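Local coordinates for desmoplakin (Homo sapiens, PDB 3R6N), which probably helps build the desmosomal plaque in cell adhesion, its plakin domain forming a rigid rod of spectrin repeats that carries an SH3 domain, at residues 119-124 with 193-198; 367-372 with 418-423; 384-389 with 440-445. One frame throughout, in Å; residues are numbered along the deposited sequence.

The three contacts follow one another along an elongated, mostly helical rod. Contact 1 lies near the centre of the molecule, where the loop between helices 68-117 and 130-161 leans on helix 167-225, beside the SH3 domain. Contact 2 is centred about 54 Å away and joins helix 340-384 to the loop after helix 399-417. Contact 3, whose centre is about 28 Å from that of contact 2, lies toward the C-terminal end, where the turn after helix 340-384 meets helix 425-447. Contact 1 closes before the others open, whereas the segments of contacts 2 and 3 alternate, helices 340-384, 399-417 and 425-447 running back and forth in one bundle, consistent with a rigid multi-repeat rod.

Contact 1: residues 119-124 with 193-198; sequences YDWSDK and VHLKEN
Trp121 lays one face of its indole over the side chain of His194. Followed outward from CB, the tryptophan first reaches the histidine ring: its five-membered ring and the imidazole form a face-to-face stack, with centroids 4.3 Å apart and planes inclined by 26°. At this end NE1 of Trp121 lies 3.9 Å from CD2 of His194. Farther out, CE3 of Trp121 passes 3.6 Å from the CB of His194, which sits almost straight above the six-membered ring in a CH-pi contact. At the far rim, CH2 of Trp121 meets CD2 of Leu195 at 3.7 Å, the methyl lying near the indole plane. With CG placed beside its own backbone N (chi1 -71°), Trp121 turns its ring toward the helix, and CD2 of Tyr119 lies over the opposite face, toward its rim.

The backbone of Trp121 is held too. Asn198 ND2 donates to the carbonyl O of Trp121 over 3.0 Å, nearly straight at 162°, coming from above the carbonyl plane while the O lies close to the plane of the amide. The same ND2 stands at the indole edge, with the amide and ring planes almost perpendicular. Around Trp121 the loop is shaped by Asp120 OD1, which accepts from the N of Ser122, an Asx turn, and also from Ser122 OG on the same face of the carboxylate. Leu195 also touches Phe135 of helix 130-161. A face-to-face Trp-His stack thus packs the loop between helices 68-117 and 130-161 onto the unbroken helix 167-225 of the spectrin-repeat rod, with His194 NE2 also bonded to the O of Val331 in the SH3 domain.

Contact 2: residues 367-372 with 418-423; sequences MKSLVS and QGSEMF
Two serine hydroxyls face each other in a largely buried contact, Ser369 OG lying 3.2 Å from Ser420 OG, and each has its firmer partner in Asn366. Ser369 OG bonds back to the backbone O of Asn366, a turn earlier on the helix, which fits its position between backbone N and carbonyl carbon (chi1 70°). Ser420 OG bonds to Asn366 OD1 and also accepts from the N of Met422 at 3.2 Å, closing an ST turn; the N of Glu421 shares the same OD1. Asn366 thereby ties the loop backbone to the helix. This loop links helices 399-417 and 425-447, and here it folds against the side of helix 340-384, within the helical bundle of the spectrin-like domain.

Beyond the serines the contact is apolar. Met422, bent at both chi2 and chi3, brings its CE to 3.6 Å from CD2 of Leu370, the two side chains crossing at about a right angle. The other branch of Leu370, CD1, approaches CZ of Phe423 at 3.8 Å. Phe423 turns its edge to Ser369, whose OG lies near the ring plane, and packs edge-to-face with Phe413 of helix 399-417; Leu370 continues onto Leu237 of helix 234-265.

Contact 3: residues 384-389 with 440-445; sequences RAMTIA and KHYQTL
Met386 and Leu445 interlock where the turn after helix 340-384 meets helix 425-447. Met386 is one bump: its chain extends from the turn and then bends at the thioether (chi3 -51°), carrying CE to the edge of the Tyr442 ring, 3.4 Å from CD1 of Tyr442 and near the ring plane. The methyl thus abuts the rim of the phenol and does not lie on its face.

Leu445 answers from the helix. Its two methyls are divided between two neighbours on the turn: CD1 of Leu445 sits against Met386, 3.5 Å from the O and 4.0 Å from the CB of Met386, while CD2 of Leu445 reaches CG1 of Ile388 at 3.6 Å. The leucine fork therefore fills the notch between Met386 and Ile388, Ile388 lying on the more exposed side.

On the other flank, His441 points its ring at the turn. A chi1 of 177° carries the imidazole of His441 away from its own backbone N and out to the turn, where NE2 of His441 comes within 3.3 Å of the O of Met386, a weak hydrogen bond of 155° in which the acceptor lies near the imidazole plane. One carbonyl oxygen is thus met by the histidine nitrogen as well as by the leucine methyl. The apolar core continues beyond the pair: Met386 and Leu445 both rest on Leu391 of the short helix 388-391, and Tyr442 packs against Tyr399, Met400 and Ile403 of helix 399-417.

Contact 1: residues 119-124 with 193-198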
loop_
_atom_site.group_PDB
_atom_site.type_symbol
_atom_site.label_atom_id
_atom_site.label_comp_id
_atom_site.label_asym_id
_atom_site.label_seq_id
_atom_site.Cartn_x
_atom_site.Cartn_y
_atom_site.Cartn_z
ATOM N N TYR A 119 -1.749 13.685 -5.573
ATOM C CA TYR A 119 -0.686 13.204 -4.700
ATOM C C TYR A 119 0.321 12.358 -5.469
ATOM O O TYR A 119 -0.038 11.655 -6.409
ATOM C CB TYR A 119 -1.264 12.399 -3.537
ATOM C CG TYR A 119 -0.304 12.231 -2.382
ATOM C CD1 TYR A 119 -0.028 13.291 -1.531
ATOM C CD2 TYR A 119 0.319 11.015 -2.140
ATOM C CE1 TYR A 119 0.846 13.151 -0.477
ATOM C CE2 TYR A 119 1.195 10.863 -1.083
ATOM C CZ TYR A 119 1.455 11.936 -0.254
ATOM O OH TYR A 119 2.328 11.800 0.803
ATOM N N ASP A 120 1.585 12.433 -5.062
ATOM C CA ASP A 120 2.662 11.683 -5.706
ATOM C C ASP A 120 2.989 10.407 -4.929
ATOM O O ASP A 120 3.419 10.469 -3.778
ATOM C CB ASP A 120 3.907 12.567 -5.833
ATOM C CG ASP A 120 5.063 11.860 -6.510
ATOM O OD1 ASP A 120 4.813 10.880 -7.245
ATOM O OD2 ASP A 120 6.223 12.290 -6.311
ATOM N N TRP A 121 2.783 9.251 -5.560
ATOM C CA TRP A 121 3.011 7.964 -4.899
ATOM C C TRP A 121 4.229 7.221 -5.439
ATOM O O TRP A 121 4.414 6.031 -5.164
ATOM C CB TRP A 121 1.786 7.058 -5.021
ATOM C CG TRP A 121 0.619 7.495 -4.201
ATOM C CD1 TRP A 121 -0.542 8.048 -4.657
ATOM C CD2 TRP A 121 0.491 7.412 -2.776
ATOM N NE1 TRP A 121 -1.385 8.315 -3.605
ATOM C CE2 TRP A 121 -0.773 7.936 -2.439
ATOM C CE3 TRP A 121 1.324 6.947 -1.752
ATOM C CZ2 TRP A 121 -1.222 8.010 -1.126
ATOM C CZ3 TRP A 121 0.871 7.023 -0.444
ATOM C CH2 TRP A 121 -0.390 7.552 -0.145
ATOM N N SER A 122 5.057 7.919 -6.208
ATOM C CA SER A 122 6.267 7.326 -6.765
ATOM C C SER A 122 7.312 7.116 -5.676
ATOM O O SER A 122 7.028 7.265 -4.486
ATOM C CB SER A 122 6.861 8.238 -7.832
ATOM O OG SER A 122 7.261 9.478 -7.278
ATOM N N ASP A 123 8.523 6.764 -6.094
ATOM C CA ASP A 123 9.634 6.587 -5.168
ATOM C C ASP A 123 10.198 7.914 -4.664
ATOM O O ASP A 123 10.854 7.958 -3.625
ATOM C CB ASP A 123 10.739 5.756 -5.820
ATOM C CG ASP A 123 11.336 6.432 -7.044
ATOM O OD1 ASP A 123 12.576 6.377 -7.213
ATOM O OD2 ASP A 123 10.567 7.018 -7.839
ATOM N N LYS A 124 9.942 8.990 -5.401
ATOM C CA LYS A 124 10.403 10.318 -5.007
ATOM C C LYS A 124 9.729 10.798 -3.722
ATOM O O LYS A 124 10.235 11.694 -3.049
ATOM C CB LYS A 124 10.134 11.334 -6.117
ATOM C CG LYS A 124 10.782 11.026 -7.458
ATOM C CD LYS A 124 10.228 11.969 -8.530
ATOM C CE LYS A 124 10.748 11.637 -9.923
ATOM N NZ LYS A 124 10.062 12.467 -10.963
ATOM N N VAL A 193 -3.937 1.336 0.803
ATOM C CA VAL A 193 -3.136 0.287 0.193
ATOM C C VAL A 193 -1.790 0.810 -0.290
ATOM O O VAL A 193 -0.778 0.113 -0.190
ATOM C CB VAL A 193 -3.883 -0.412 -0.953
ATOM C CG1 VAL A 193 -2.922 -1.221 -1.796
ATOM C CG2 VAL A 193 -4.954 -1.308 -0.387
ATOM N N HIS A 194 -1.776 2.031 -0.814
ATOM C CA HIS A 194 -0.519 2.662 -1.191
ATOM C C HIS A 194 0.347 2.812 0.048
ATOM O O HIS A 194 1.503 2.392 0.065
ATOM C CB HIS A 194 -0.748 4.023 -1.853
ATOM C CG HIS A 194 -1.276 3.936 -3.250
ATOM N ND1 HIS A 194 -0.704 3.129 -4.213
ATOM C CD2 HIS A 194 -2.319 4.553 -3.852
ATOM C CE1 HIS A 194 -1.375 3.252 -5.344
ATOM N NE2 HIS A 194 -2.361 4.111 -5.152
ATOM N N LEU A 195 -0.228 3.400 1.090
ATOM C CA LEU A 195 0.478 3.585 2.351
ATOM C C LEU A 195 1.152 2.301 2.831
ATOM O O LEU A 195 2.261 2.335 3.359
ATOM C CB LEU A 195 -0.474 4.113 3.428
ATOM C CG LEU A 195 -0.852 5.591 3.340
ATOM C CD1 LEU A 195 -1.753 5.975 4.498
ATOM C CD2 LEU A 195 0.397 6.459 3.318
ATOM N N LYS A 196 0.479 1.173 2.643
ATOM C CA LYS A 196 1.003 -0.116 3.080
ATOM C C LYS A 196 2.141 -0.608 2.178
ATOM O O LYS A 196 3.233 -0.912 2.654
ATOM C CB LYS A 196 -0.124 -1.150 3.128
ATOM C CG LYS A 196 0.297 -2.520 3.629
ATOM C CD LYS A 196 -0.828 -3.533 3.462
ATOM C CE LYS A 196 -1.182 -3.738 1.991
ATOM N NZ LYS A 196 -2.428 -4.545 1.810
ATOM N N GLU A 197 1.875 -0.686 0.877
ATOM C CA GLU A 197 2.863 -1.168 -0.082
ATOM C C GLU A 197 4.070 -0.244 -0.148
ATOM O O GLU A 197 5.213 -0.698 -0.157
ATOM C CB GLU A 197 2.245 -1.313 -1.475
ATOM C CG GLU A 197 1.086 -2.294 -1.557
ATOM C CD GLU A 197 1.496 -3.720 -1.239
ATOM O OE1 GLU A 197 1.322 -4.599 -2.112
ATOM O OE2 GLU A 197 1.983 -3.965 -0.115
ATOM N N ASN A 198 3.812 1.056 -0.204
ATOM C CA ASN A 198 4.886 2.037 -0.226
ATOM C C ASN A 198 5.738 1.987 1.040
ATOM O O ASN A 198 6.953 2.173 0.986
ATOM C CB ASN A 198 4.339 3.448 -0.462
ATOM C CG ASN A 198 4.067 3.728 -1.930
ATOM O OD1 ASN A 198 3.617 2.851 -2.668
ATOM N ND2 ASN A 198 4.356 4.950 -2.364
#

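Contact 2: residues 367-372 with 418-423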
loop_
_atom_site.group_PDB
_atom_site.type_symbol
_atom_site.label_atom_id
_atom_site.label_comp_id
_atom_site.label_asym_id
_atom_site.label_seq_id
_atom_site.Cartn_x
_atom_site.Cartn_y
_atom_site.Cartn_z
ATOM N N MET A 367 42.100 -25.001 9.232
ATOM C CA MET A 367 42.589 -25.113 10.599
ATOM C C MET A 367 42.459 -26.537 11.126
ATOM O O MET A 367 43.364 -27.043 11.785
ATOM C CB MET A 367 41.869 -24.124 11.510
ATOM C CG MET A 367 41.949 -22.697 11.002
ATOM S SD MET A 367 41.876 -21.460 12.307
ATOM C CE MET A 367 40.312 -21.866 13.074
ATOM N N LYS A 368 41.340 -27.186 10.824
ATOM C CA LYS A 368 41.133 -28.568 11.243
ATOM C C LYS A 368 42.271 -29.464 10.765
ATOM O O LYS A 368 42.639 -30.433 11.434
ATOM C CB LYS A 368 39.782 -29.092 10.746
ATOM C CG LYS A 368 38.662 -28.979 11.775
ATOM C CD LYS A 368 38.903 -29.920 12.953
ATOM C CE LYS A 368 38.315 -29.380 14.252
ATOM N NZ LYS A 368 36.831 -29.265 14.210
ATOM N N SER A 369 42.829 -29.131 9.607
ATOM C CA SER A 369 43.925 -29.903 9.043
ATOM C C SER A 369 45.242 -29.499 9.683
ATOM O O SER A 369 46.164 -30.303 9.779
ATOM C CB SER A 369 44.003 -29.708 7.530
ATOM O OG SER A 369 44.446 -28.401 7.212
ATOM N N LEU A 370 45.334 -28.246 10.113
ATOM C CA LEU A 370 46.545 -27.776 10.766
ATOM C C LEU A 370 46.633 -28.359 12.170
ATOM O O LEU A 370 47.715 -28.453 12.747
ATOM C CB LEU A 370 46.581 -26.251 10.819
ATOM C CG LEU A 370 47.893 -25.681 11.359
ATOM C CD1 LEU A 370 49.063 -26.136 10.499
ATOM C CD2 LEU A 370 47.837 -24.166 11.439
ATOM N N VAL A 371 45.485 -28.755 12.711
ATOM C CA VAL A 371 45.437 -29.376 14.029
ATOM C C VAL A 371 45.815 -30.850 13.948
ATOM O O VAL A 371 46.525 -31.364 14.810
ATOM C CB VAL A 371 44.045 -29.241 14.679
ATOM C CG1 VAL A 371 44.022 -29.934 16.030
ATOM C CG2 VAL A 371 43.668 -27.778 14.831
ATOM N N SER A 372 45.339 -31.527 12.909
ATOM C CA SER A 372 45.679 -32.931 12.709
ATOM C C SER A 372 47.158 -33.077 12.390
ATOM O O SER A 372 47.762 -34.112 12.660
ATOM C CB SER A 372 44.836 -33.550 11.592
ATOM O OG SER A 372 43.529 -33.863 12.042
ATOM N N GLN A 418 42.585 -33.092 2.262
ATOM C CA GLN A 418 42.003 -33.261 0.936
ATOM C C GLN A 418 41.663 -31.924 0.286
ATOM O O GLN A 418 42.214 -31.575 -0.759
ATOM C CB GLN A 418 40.755 -34.144 1.018
ATOM C CG GLN A 418 40.116 -34.454 -0.321
ATOM C CD GLN A 418 38.964 -35.433 -0.200
ATOM O OE1 GLN A 418 38.021 -35.403 -0.993
ATOM N NE2 GLN A 418 39.036 -36.312 0.796
ATOM N N GLY A 419 40.758 -31.177 0.909
ATOM C CA GLY A 419 40.333 -29.895 0.375
ATOM C C GLY A 419 40.903 -28.703 1.120
ATOM O O GLY A 419 40.199 -27.729 1.378
ATOM N N SER A 420 42.185 -28.774 1.460
ATOM C CA SER A 420 42.831 -27.708 2.216
ATOM C C SER A 420 43.847 -26.963 1.363
ATOM O O SER A 420 44.383 -27.512 0.400
ATOM C CB SER A 420 43.513 -28.279 3.462
ATOM O OG SER A 420 44.168 -27.260 4.200
ATOM N N GLU A 421 44.111 -25.711 1.723
ATOM C CA GLU A 421 45.092 -24.901 1.009
ATOM C C GLU A 421 46.295 -24.589 1.895
ATOM O O GLU A 421 47.037 -23.641 1.643
ATOM C CB GLU A 421 44.448 -23.609 0.497
ATOM C CG GLU A 421 43.825 -22.740 1.581
ATOM C CD GLU A 421 42.658 -21.914 1.066
ATOM O OE1 GLU A 421 42.084 -22.288 0.021
ATOM O OE2 GLU A 421 42.311 -20.895 1.702
ATOM N N MET A 422 46.485 -25.400 2.929
ATOM C CA MET A 422 47.559 -25.184 3.889
ATOM C C MET A 422 48.793 -26.015 3.558
ATOM O O MET A 422 49.914 -25.666 3.937
ATOM C CB MET A 422 47.075 -25.519 5.299
ATOM C CG MET A 422 46.006 -24.582 5.816
ATOM S SD MET A 422 46.690 -23.013 6.372
ATOM C CE MET A 422 47.285 -23.479 7.999
ATOM N N PHE A 423 48.582 -27.119 2.849
ATOM C CA PHE A 423 49.667 -28.045 2.560
ATOM C C PHE A 423 49.761 -28.404 1.080
ATOM O O PHE A 423 48.877 -29.059 0.527
ATOM C CB PHE A 423 49.516 -29.313 3.403
ATOM C CG PHE A 423 49.496 -29.055 4.881
ATOM C CD1 PHE A 423 50.673 -29.037 5.611
ATOM C CD2 PHE A 423 48.301 -28.825 5.541
ATOM C CE1 PHE A 423 50.657 -28.797 6.973
ATOM C CE2 PHE A 423 48.278 -28.584 6.901
ATOM C CZ PHE A 423 49.457 -28.571 7.619
#

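Contact 3: residues 384-389 with 440-445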
loop_
_atom_site.group_PDB
_atom_site.type_symbol
_atom_site.label_atom_id
_atom_site.label_comp_id
_atom_site.label_asym_id
_atom_site.label_seq_id
_atom_site.Cartn_x
_atom_site.Cartn_y
_atom_site.Cartn_z
ATOM N N ARG A 384 59.570 -41.680 17.483
ATOM C CA ARG A 384 60.965 -41.468 17.122
ATOM C C ARG A 384 61.875 -41.626 18.339
ATOM O O ARG A 384 62.930 -42.249 18.255
ATOM C CB ARG A 384 61.146 -40.088 16.479
ATOM C CG ARG A 384 62.596 -39.644 16.353
ATOM C CD ARG A 384 62.932 -39.217 14.929
ATOM N NE ARG A 384 62.893 -40.344 14.001
ATOM C CZ ARG A 384 63.888 -41.211 13.837
ATOM N NH1 ARG A 384 65.004 -41.082 14.542
ATOM N NH2 ARG A 384 63.766 -42.209 12.972
ATOM N N ALA A 385 61.451 -41.069 19.471
ATOM C CA ALA A 385 62.238 -41.116 20.701
ATOM C C ALA A 385 62.225 -42.494 21.374
ATOM O O ALA A 385 62.964 -42.725 22.338
ATOM C CB ALA A 385 61.767 -40.042 21.675
ATOM N N MET A 386 61.385 -43.398 20.873
ATOM C CA MET A 386 61.287 -44.744 21.431
ATOM C C MET A 386 62.556 -45.560 21.221
ATOM O O MET A 386 62.997 -45.766 20.083
ATOM C CB MET A 386 60.085 -45.500 20.852
ATOM C CG MET A 386 58.723 -45.000 21.315
ATOM S SD MET A 386 57.407 -46.194 20.983
ATOM C CE MET A 386 57.698 -46.543 19.252
ATOM N N THR A 387 63.132 -46.017 22.332
ATOM C CA THR A 387 64.282 -46.916 22.331
ATOM C C THR A 387 63.840 -48.259 22.894
ATOM O O THR A 387 62.833 -48.336 23.600
ATOM C CB THR A 387 65.373 -46.406 23.304
ATOM O OG1 THR A 387 65.472 -44.981 23.200
ATOM C CG2 THR A 387 66.718 -47.039 22.975
ATOM N N ILE A 388 64.576 -49.319 22.586
ATOM C CA ILE A 388 64.247 -50.637 23.113
ATOM C C ILE A 388 64.321 -50.682 24.636
ATOM O O ILE A 388 63.449 -51.245 25.294
ATOM C CB ILE A 388 65.174 -51.725 22.524
ATOM C CG1 ILE A 388 64.991 -51.808 21.010
ATOM C CG2 ILE A 388 64.871 -53.069 23.159
ATOM C CD1 ILE A 388 65.760 -52.938 20.364
ATOM N N ALA A 389 65.371 -50.081 25.185
ATOM C CA ALA A 389 65.547 -50.008 26.627
ATOM C C ALA A 389 64.417 -49.217 27.278
ATOM O O ALA A 389 63.913 -49.589 28.337
ATOM C CB ALA A 389 66.890 -49.389 26.960
ATOM N N LYS A 440 57.877 -47.962 10.338
ATOM C CA LYS A 440 58.828 -49.066 10.345
ATOM C C LYS A 440 59.805 -48.994 11.515
ATOM O O LYS A 440 60.289 -50.024 11.982
ATOM C CB LYS A 440 59.570 -49.161 9.009
ATOM C CG LYS A 440 58.683 -49.620 7.863
ATOM C CD LYS A 440 59.494 -50.196 6.716
ATOM C CE LYS A 440 58.588 -50.849 5.681
ATOM N NZ LYS A 440 59.367 -51.558 4.630
ATOM N N HIS A 441 60.090 -47.787 11.995
ATOM C CA HIS A 441 60.941 -47.633 13.171
ATOM C C HIS A 441 60.284 -48.321 14.358
ATOM O O HIS A 441 60.953 -48.713 15.314
ATOM C CB HIS A 441 61.187 -46.158 13.493
ATOM C CG HIS A 441 61.996 -45.939 14.735
ATOM N ND1 HIS A 441 63.367 -46.083 14.767
ATOM C CD2 HIS A 441 61.626 -45.592 15.991
ATOM C CE1 HIS A 441 63.807 -45.831 15.987
ATOM N NE2 HIS A 441 62.771 -45.530 16.750
ATOM N N TYR A 442 58.965 -48.464 14.281
ATOM C CA TYR A 442 58.200 -49.121 15.331
ATOM C C TYR A 442 58.262 -50.637 15.193
ATOM O O TYR A 442 58.552 -51.338 16.160
ATOM C CB TYR A 442 56.744 -48.651 15.312
ATOM C CG TYR A 442 55.871 -49.323 16.349
ATOM C CD1 TYR A 442 55.937 -48.951 17.686
ATOM C CD2 TYR A 442 54.979 -50.328 15.991
ATOM C CE1 TYR A 442 55.141 -49.561 18.638
ATOM C CE2 TYR A 442 54.178 -50.942 16.938
ATOM C CZ TYR A 442 54.265 -50.556 18.259
ATOM O OH TYR A 442 53.474 -51.165 19.205
ATOM N N GLN A 443 57.988 -51.141 13.993
ATOM C CA GLN A 443 58.012 -52.581 13.761
ATOM C C GLN A 443 59.437 -53.127 13.831
ATOM O O GLN A 443 59.654 -54.339 13.815
ATOM C CB GLN A 443 57.351 -52.943 12.430
ATOM C CG GLN A 443 57.165 -54.444 12.232
ATOM C CD GLN A 443 56.137 -54.775 11.172
ATOM O OE1 GLN A 443 55.229 -53.986 10.904
ATOM N NE2 GLN A 443 56.270 -55.949 10.565
ATOM N N THR A 444 60.406 -52.223 13.908
ATOM C CA THR A 444 61.781 -52.614 14.173
ATOM C C THR A 444 61.914 -52.963 15.646
ATOM O O THR A 444 62.690 -53.839 16.020
ATOM C CB THR A 444 62.765 -51.487 13.831
ATOM O OG1 THR A 444 62.765 -51.269 12.416
ATOM C CG2 THR A 444 64.169 -51.857 14.279
ATOM N N LEU A 445 61.140 -52.276 16.477
ATOM C CA LEU A 445 61.159 -52.505 17.915
ATOM C C LEU A 445 60.094 -53.523 18.327
ATOM O O LEU A 445 60.076 -53.985 19.467
ATOM C CB LEU A 445 60.949 -51.186 18.662
ATOM C CG LEU A 445 61.806 -50.006 18.193
ATOM C CD1 LEU A 445 61.517 -48.770 19.030
ATOM C CD2 LEU A 445 63.283 -50.358 18.243
#